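Local coordinates for PPR (Rhodospirillum centenum, PDB 1MZU), which senses light through a chromophore-bearing photoactive yellow protein domain, the N-terminal part modelled here, of a larger protein that probably acts as a sensor histidine kinase, at residues Gln104-Asn116 and Pro120-Lys129. Sequence-based numbering, arbitrary orientation.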
ATOM      1  N   GLN A 104      -3.624  13.627  -9.829  1.00 63.80           N
ATOM      2  CA  GLN A 104      -4.105  14.899 -10.371  1.00 63.82           C
ATOM      3  C   GLN A 104      -3.442  15.276 -11.696  1.00 64.59           C
ATOM      4  O   GLN A 104      -4.109  15.740 -12.623  1.00 63.94           O
ATOM      5  CB  GLN A 104      -3.882  16.021  -9.348  1.00 63.80           C
ATOM      6  CG  GLN A 104      -4.541  15.764  -8.007  1.00 64.42           C
ATOM      7  CD  GLN A 104      -4.648  17.004  -7.159  1.00 64.86           C
ATOM      8  OE1 GLN A 104      -3.713  17.365  -6.447  1.00 65.82           O
ATOM      9  NE2 GLN A 104      -5.805  17.655  -7.210  1.00 66.43           N
ATOM     10  N   MET A 105      -2.140  15.008 -11.786  1.00 66.85           N
ATOM     11  CA  MET A 105      -1.342  15.313 -12.971  1.00 68.85           C
ATOM     12  C   MET A 105      -1.491  14.325 -14.132  1.00 67.73           C
ATOM     13  O   MET A 105      -2.198  14.612 -15.103  1.00 68.78           O
ATOM     14  CB  MET A 105       0.142  15.495 -12.596  1.00 72.37           C
ATOM     15  CG  MET A 105       0.392  16.447 -11.421  1.00 77.84           C
ATOM     16  SD  MET A 105      -0.322  18.107 -11.621  1.00 87.29           S
ATOM     17  CE  MET A 105       0.051  18.846 -10.003  1.00 83.18           C
ATOM     18  N   ALA A 106      -0.886  13.144 -13.997  1.00 65.94           N
ATOM     19  CA  ALA A 106      -0.902  12.125 -15.049  1.00 64.26           C
ATOM     20  C   ALA A 106      -0.965  10.685 -14.513  1.00 63.72           C
ATOM     21  O   ALA A 106      -0.703  10.466 -13.330  1.00 62.44           O
ATOM     22  CB  ALA A 106       0.356  12.300 -15.905  1.00 64.90           C
ATOM     23  N   PRO A 107      -1.414   9.706 -15.348  1.00 64.64           N
ATOM     24  CA  PRO A 107      -1.492   8.297 -14.932  1.00 64.24           C
ATOM     25  C   PRO A 107      -0.100   7.659 -14.782  1.00 62.18           C
ATOM     26  O   PRO A 107       0.704   7.679 -15.723  1.00 62.75           O
ATOM     27  CB  PRO A 107      -2.265   7.653 -16.082  1.00 64.43           C
ATOM     28  CG  PRO A 107      -3.178   8.712 -16.504  1.00 65.74           C
ATOM     29  CD  PRO A 107      -2.254   9.904 -16.549  1.00 65.03           C
ATOM     30  N   VAL A 108       0.175   7.130 -13.587  1.00 57.77           N
ATOM     31  CA  VAL A 108       1.452   6.483 -13.256  1.00 55.19           C
ATOM     32  C   VAL A 108       1.227   4.959 -13.196  1.00 53.43           C
ATOM     33  O   VAL A 108       0.533   4.465 -12.299  1.00 52.50           O
ATOM     34  CB  VAL A 108       2.010   6.997 -11.881  1.00 54.09           C
ATOM     35  CG1 VAL A 108       3.389   6.408 -11.583  1.00 55.29           C
ATOM     36  CG2 VAL A 108       2.090   8.517 -11.866  1.00 55.83           C
ATOM     37  N   ARG A 109       1.815   4.233 -14.155  1.00 50.94           N
ATOM     38  CA  ARG A 109       1.710   2.768 -14.242  1.00 50.52           C
ATOM     39  C   ARG A 109       2.645   2.101 -13.228  1.00 49.47           C
ATOM     40  O   ARG A 109       3.829   2.431 -13.180  1.00 49.82           O
ATOM     41  CB  ARG A 109       2.027   2.287 -15.670  1.00 55.43           C
ATOM     42  CG  ARG A 109       1.721   0.807 -15.912  1.00 59.03           C
ATOM     43  CD  ARG A 109       1.537   0.472 -17.389  1.00 63.45           C
ATOM     44  NE  ARG A 109       1.330  -0.964 -17.607  1.00 64.60           N
ATOM     45  CZ  ARG A 109       0.184  -1.622 -17.417  1.00 67.99           C
ATOM     46  NH1 ARG A 109      -0.911  -0.994 -16.999  1.00 69.59           N
ATOM     47  NH2 ARG A 109       0.139  -2.930 -17.631  1.00 70.18           N
ATOM     48  N   VAL A 110       2.094   1.198 -12.403  1.00 46.34           N
ATOM     49  CA  VAL A 110       2.849   0.480 -11.357  1.00 40.82           C
ATOM     50  C   VAL A 110       2.547  -1.023 -11.320  1.00 38.83           C
ATOM     51  O   VAL A 110       1.565  -1.477 -11.886  1.00 39.28           O
ATOM     52  CB  VAL A 110       2.551   1.031  -9.915  1.00 38.66           C
ATOM     53  CG1 VAL A 110       3.135   2.405  -9.715  1.00 39.15           C
ATOM     54  CG2 VAL A 110       1.041   1.072  -9.632  1.00 38.36           C
ATOM     55  N   GLN A 111       3.428  -1.780 -10.668  1.00 42.36           N
ATOM     56  CA  GLN A 111       3.268  -3.222 -10.459  1.00 42.83           C
ATOM     57  C   GLN A 111       3.104  -3.284  -8.934  1.00 40.05           C
ATOM     58  O   GLN A 111       3.863  -2.648  -8.197  1.00 36.27           O
ATOM     59  CB  GLN A 111       4.513  -4.022 -10.867  1.00 47.57           C
ATOM     60  CG  GLN A 111       5.314  -3.531 -12.086  1.00 56.90           C
ATOM     61  CD  GLN A 111       4.697  -3.869 -13.429  1.00 63.24           C
ATOM     62  OE1 GLN A 111       4.199  -2.985 -14.141  1.00 65.21           O
ATOM     63  NE2 GLN A 111       4.762  -5.149 -13.809  1.00 66.14           N
ATOM     64  N   ILE A 112       2.089  -4.005  -8.466  1.00 35.26           N
ATOM     65  CA  ILE A 112       1.801  -4.103  -7.031  1.00 36.66           C
ATOM     66  C   ILE A 112       2.075  -5.516  -6.537  1.00 35.44           C
ATOM     67  O   ILE A 112       1.766  -6.482  -7.222  1.00 35.20           O
ATOM     68  CB  ILE A 112       0.295  -3.733  -6.737  1.00 35.77           C
ATOM     69  CG1 ILE A 112      -0.046  -2.322  -7.240  1.00 34.77           C
ATOM     70  CG2 ILE A 112      -0.061  -3.907  -5.252  1.00 31.20           C
ATOM     71  CD1 ILE A 112       0.692  -1.174  -6.571  1.00 32.27           C
ATOM     72  N   ARG A 113       2.639  -5.613  -5.338  1.00 36.95           N
ATOM     73  CA  ARG A 113       2.927  -6.881  -4.673  1.00 38.40           C
ATOM     74  C   ARG A 113       2.364  -6.741  -3.262  1.00 36.23           C
ATOM     75  O   ARG A 113       2.801  -5.874  -2.503  1.00 39.48           O
ATOM     76  CB  ARG A 113       4.442  -7.164  -4.637  1.00 41.84           C
ATOM     77  CG  ARG A 113       4.880  -8.411  -3.826  1.00 51.35           C
ATOM     78  CD  ARG A 113       4.397  -9.736  -4.427  1.00 58.26           C
ATOM     79  NE  ARG A 113       4.603 -10.849  -3.496  1.00 65.15           N
ATOM     80  CZ  ARG A 113       4.565 -12.142  -3.820  1.00 65.98           C
ATOM     81  NH1 ARG A 113       4.322 -12.527  -5.067  1.00 67.35           N
ATOM     82  NH2 ARG A 113       4.797 -13.057  -2.890  1.00 67.83           N
ATOM     83  N   MET A 114       1.382  -7.577  -2.938  1.00 32.17           N
ATOM     84  CA  MET A 114       0.724  -7.579  -1.621  1.00 37.05           C
ATOM     85  C   MET A 114       1.043  -8.861  -0.866  1.00 36.14           C
ATOM     86  O   MET A 114       0.990  -9.941  -1.453  1.00 37.31           O
ATOM     87  CB  MET A 114      -0.798  -7.501  -1.778  1.00 38.44           C
ATOM     88  CG  MET A 114      -1.350  -6.187  -2.260  1.00 39.18           C
ATOM     89  SD  MET A 114      -3.135  -6.132  -2.084  1.00 40.49           S
ATOM     90  CE  MET A 114      -3.246  -4.837  -1.015  1.00 37.28           C
ATOM     91  N   GLN A 115       1.353  -8.740   0.425  1.00 36.88           N
ATOM     92  CA  GLN A 115       1.677  -9.889   1.287  1.00 43.07           C
ATOM     93  C   GLN A 115       1.580  -9.613   2.788  1.00 45.53           C
ATOM     94  O   GLN A 115       1.496  -8.457   3.203  1.00 47.01           O
ATOM     95  CB  GLN A 115       3.057 -10.498   0.948  1.00 45.96           C
ATOM     96  CG  GLN A 115       4.243  -9.534   0.971  1.00 49.77           C
ATOM     97  CD  GLN A 115       5.547 -10.244   0.660  1.00 51.53           C
ATOM     98  OE1 GLN A 115       5.976 -10.310  -0.495  1.00 51.36           O
ATOM     99  NE2 GLN A 115       6.186 -10.780   1.693  1.00 53.54           N
ATOM    100  N   ASN A 116       1.594 -10.691   3.587  1.00 47.06           N
ATOM    101  CA  ASN A 116       1.539 -10.643   5.064  1.00 46.14           C
ATOM    102  C   ASN A 116       2.848 -10.165   5.692  1.00 47.08           C
ATOM    103  O   ASN A 116       3.908 -10.231   5.065  1.00 44.64           O
ATOM    104  CB  ASN A 116       1.267 -12.041   5.640  1.00 45.59           C
ATOM    105  CG  ASN A 116      -0.161 -12.488   5.457  1.00 44.31           C
ATOM    106  OD1 ASN A 116      -0.706 -12.412   4.368  1.00 50.42           O
ATOM    107  ND2 ASN A 116      -0.760 -12.997   6.516  1.00 47.58           N
ATOM    108  N   PRO A 120       1.304  -9.996  13.608  1.00 58.15           N
ATOM    109  CA  PRO A 120      -0.085 -10.333  13.260  1.00 56.93           C
ATOM    110  C   PRO A 120      -0.936  -9.084  13.000  1.00 56.54           C
ATOM    111  O   PRO A 120      -0.627  -8.000  13.519  1.00 56.30           O
ATOM    112  CB  PRO A 120      -0.564 -11.093  14.497  1.00 57.15           C
ATOM    113  CG  PRO A 120       0.671 -11.780  14.947  1.00 57.70           C
ATOM    114  CD  PRO A 120       1.680 -10.668  14.869  1.00 56.93           C
ATOM    115  N   ASP A 121      -1.949  -9.239  12.137  1.00 54.26           N
ATOM    116  CA  ASP A 121      -2.886  -8.174  11.736  1.00 52.39           C
ATOM    117  C   ASP A 121      -2.222  -7.100  10.854  1.00 50.87           C
ATOM    118  O   ASP A 121      -2.870  -6.153  10.448  1.00 50.24           O
ATOM    119  CB  ASP A 121      -3.585  -7.539  12.975  1.00 53.66           C
ATOM    120  CG  ASP A 121      -4.660  -6.492  12.610  1.00 56.40           C
ATOM    121  OD1 ASP A 121      -4.689  -5.416  13.249  1.00 58.34           O
ATOM    122  OD2 ASP A 121      -5.469  -6.740  11.686  1.00 58.30           O
ATOM    123  N   ARG A 122      -0.939  -7.265  10.534  1.00 47.68           N
ATOM    124  CA  ARG A 122      -0.224  -6.299   9.695  1.00 44.79           C
ATOM    125  C   ARG A 122       0.043  -6.853   8.300  1.00 41.95           C
ATOM    126  O   ARG A 122       0.308  -8.042   8.145  1.00 41.29           O
ATOM    127  CB  ARG A 122       1.070  -5.815  10.370  1.00 45.92           C
ATOM    128  CG  ARG A 122       0.857  -5.070  11.693  1.00 46.32           C
ATOM    129  CD  ARG A 122      -0.148  -3.910  11.576  1.00 48.17           C
ATOM    130  NE  ARG A 122      -0.837  -3.635  12.838  1.00 49.27           N
ATOM    131  CZ  ARG A 122      -0.336  -2.903  13.832  1.00 51.30           C
ATOM    132  NH1 ARG A 122       0.873  -2.359  13.729  1.00 55.23           N
ATOM    133  NH2 ARG A 122      -1.050  -2.703  14.929  1.00 53.07           N
ATOM    134  N   TYR A 123      -0.109  -6.002   7.281  1.00 38.79           N
ATOM    135  CA  TYR A 123       0.069  -6.395   5.881  1.00 37.97           C
ATOM    136  C   TYR A 123       0.874  -5.366   5.099  1.00 38.25           C
ATOM    137  O   TYR A 123       0.806  -4.170   5.377  1.00 39.19           O
ATOM    138  CB  TYR A 123      -1.300  -6.581   5.198  1.00 36.52           C
ATOM    139  CG  TYR A 123      -2.235  -7.530   5.911  1.00 36.99           C
ATOM    140  CD1 TYR A 123      -3.161  -7.051   6.870  1.00 37.92           C
ATOM    141  CD2 TYR A 123      -2.149  -8.924   5.702  1.00 36.58           C
ATOM    142  CE1 TYR A 123      -3.975  -7.946   7.620  1.00 38.69           C
ATOM    143  CE2 TYR A 123      -2.966  -9.833   6.449  1.00 38.93           C
ATOM    144  CZ  TYR A 123      -3.868  -9.333   7.404  1.00 39.88           C
ATOM    145  OH  TYR A 123      -4.644 -10.195   8.147  1.00 37.92           O
ATOM    146  N   TRP A 124       1.567  -5.841   4.073  1.00 33.91           N
ATOM    147  CA  TRP A 124       2.409  -5.007   3.230  1.00 33.97           C
ATOM    148  C   TRP A 124       1.922  -4.852   1.808  1.00 32.15           C
ATOM    149  O   TRP A 124       1.381  -5.788   1.211  1.00 31.61           O
ATOM    150  CB  TRP A 124       3.825  -5.569   3.163  1.00 36.82           C
ATOM    151  CG  TRP A 124       4.626  -5.378   4.390  1.00 37.54           C
ATOM    152  CD1 TRP A 124       4.923  -6.319   5.317  1.00 35.19           C
ATOM    153  CD2 TRP A 124       5.226  -4.162   4.837  1.00 38.94           C
ATOM    154  NE1 TRP A 124       5.666  -5.773   6.337  1.00 39.57           N
ATOM    155  CE2 TRP A 124       5.873  -4.446   6.068  1.00 40.26           C
ATOM    156  CE3 TRP A 124       5.287  -2.853   4.318  1.00 37.99           C
ATOM    157  CZ2 TRP A 124       6.574  -3.461   6.800  1.00 40.27           C
ATOM    158  CZ3 TRP A 124       5.982  -1.866   5.042  1.00 37.83           C
ATOM    159  CH2 TRP A 124       6.618  -2.181   6.273  1.00 40.26           C
ATOM    160  N   ILE A 125       2.143  -3.655   1.277  1.00 27.06           N
ATOM    161  CA  ILE A 125       1.786  -3.302  -0.089  1.00 29.08           C
ATOM    162  C   ILE A 125       3.063  -2.678  -0.682  1.00 31.62           C
ATOM    163  O   ILE A 125       3.524  -1.630  -0.205  1.00 28.11           O
ATOM    164  CB  ILE A 125       0.608  -2.263  -0.150  1.00 28.86           C
ATOM    165  CG1 ILE A 125      -0.613  -2.770   0.634  1.00 28.87           C
ATOM    166  CG2 ILE A 125       0.241  -1.975  -1.621  1.00 26.78           C
ATOM    167  CD1 ILE A 125      -1.690  -1.725   0.959  1.00 34.12           C
ATOM    168  N   PHE A 126       3.649  -3.352  -1.676  1.00 27.56           N
ATOM    169  CA  PHE A 126       4.858  -2.876  -2.351  1.00 27.36           C
ATOM    170  C   PHE A 126       4.499  -2.313  -3.704  1.00 29.75           C
ATOM    171  O   PHE A 126       3.703  -2.896  -4.444  1.00 29.80           O
ATOM    172  CB  PHE A 126       5.905  -3.986  -2.483  1.00 30.52           C
ATOM    173  CG  PHE A 126       6.369  -4.530  -1.165  1.00 32.01           C
ATOM    174  CD1 PHE A 126       7.044  -3.700  -0.255  1.00 35.85           C
ATOM    175  CD2 PHE A 126       6.099  -5.862  -0.805  1.00 35.19           C
ATOM    176  CE1 PHE A 126       7.449  -4.178   1.010  1.00 35.71           C
ATOM    177  CE2 PHE A 126       6.497  -6.365   0.460  1.00 38.36           C
ATOM    178  CZ  PHE A 126       7.177  -5.513   1.376  1.00 38.04           C
ATOM    179  N   VAL A 127       5.075  -1.160  -4.025  1.00 30.99           N
ATOM    180  CA  VAL A 127       4.763  -0.451  -5.276  1.00 34.59           C
ATOM    181  C   VAL A 127       6.025  -0.222  -6.126  1.00 35.83           C
ATOM    182  O   VAL A 127       6.971   0.409  -5.667  1.00 38.75           O
ATOM    183  CB  VAL A 127       4.106   0.942  -4.934  1.00 29.81           C
ATOM    184  CG1 VAL A 127       3.713   1.705  -6.173  1.00 31.15           C
ATOM    185  CG2 VAL A 127       2.883   0.779  -4.036  1.00 30.99           C
ATOM    186  N   ARG A 128       6.032  -0.703  -7.366  1.00 38.23           N
ATOM    187  CA  ARG A 128       7.198  -0.466  -8.205  1.00 43.43           C
ATOM    188  C   ARG A 128       6.943   0.181  -9.553  1.00 44.58           C
ATOM    189  O   ARG A 128       6.009  -0.200 -10.263  1.00 44.02           O
ATOM    190  CB  ARG A 128       8.117  -1.698  -8.312  1.00 48.05           C
ATOM    191  CG  ARG A 128       7.540  -2.953  -8.919  1.00 50.67           C
ATOM    192  CD  ARG A 128       8.541  -4.117  -8.855  1.00 55.54           C
ATOM    193  NE  ARG A 128       8.518  -4.795  -7.554  1.00 60.17           N
ATOM    194  CZ  ARG A 128       7.593  -5.677  -7.168  1.00 59.58           C
ATOM    195  NH1 ARG A 128       6.594  -6.011  -7.980  1.00 57.68           N
ATOM    196  NH2 ARG A 128       7.658  -6.215  -5.957  1.00 60.14           N
ATOM    197  N   LYS A 129       7.781   1.186  -9.853  1.00 48.69           N
ATOM    198  CA  LYS A 129       7.808   2.008 -11.086  1.00 51.64           C
ATOM    199  C   LYS A 129       6.858   3.220 -11.122  1.00 53.76           C
ATOM    200  O   LYS A 129       7.362   4.360 -10.969  1.00 55.29           O
ATOM    201  CB  LYS A 129       7.823   1.148 -12.392  1.00 52.68           C
ATOM    202  CG  LYS A 129       6.673   1.300 -13.403  1.00 56.87           C
ATOM    203  CD  LYS A 129       6.874   0.485 -14.670  1.00 59.90           C
ATOM    204  CE  LYS A 129       6.845   1.372 -15.906  1.00 61.52           C
ATOM    205  NZ  LYS A 129       7.970   2.343 -15.847  1.00 63.19           N
ATOM    206  OXT LYS A 129       5.629   3.041 -11.223  1.00 43.31           O
TER
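Trp124 N donates to Gln115 O at 2.8 Å, and Gln115 N returns a bond to Trp124 O. Arg113 with Phe126 and Gln111 with Arg128 repeat this reciprocal pairing, giving six backbone bonds in alternate, hydrogen-bonded pairs; with axes at 164°, this defines an antiparallel hairpin. On the face bearing Arg113 and Phe126, the edge of the phenyl ring meets Gln115, whose CG is 3.9 Å from Phe126 CE2; amide and ring planes stand 82° apart. Arg128 CG lies 3.8 Å from Gln111 CB, the two side chains crossing at about a right angle. Arg128 then bends at chi3 and runs alongside Arg113, bringing its NH2 to 3.6 Å from Arg113 CB, so it touches the aliphatic base, while Arg113 NE stays 6.1 Å from Arg128 NH2. With an alanine at Arg128, the CB atoms of Gln111 and Arg113 would probably lose the chain that lies against them. The face of Ile112, Met114, Ile125 and Val127 is apolar: Met114, bent at chi3 (118°), turns CE to 3.7 Å from Ile125 CG1, and neighbouring Val110 touches Val127, CG1 to CG1, at 3.7 Å. Val127 lies about 6 Å by its side chain from the bound 4'-hydroxycinnamic acid, placing this face near the chromophore. Within the antiparallel PAS sheet, strand 107-116 bonds next to strand 94-102 and strand 122-128 next to strand 34-39, while Phe80 and Phe84 of helix 78-89 pack on Met114.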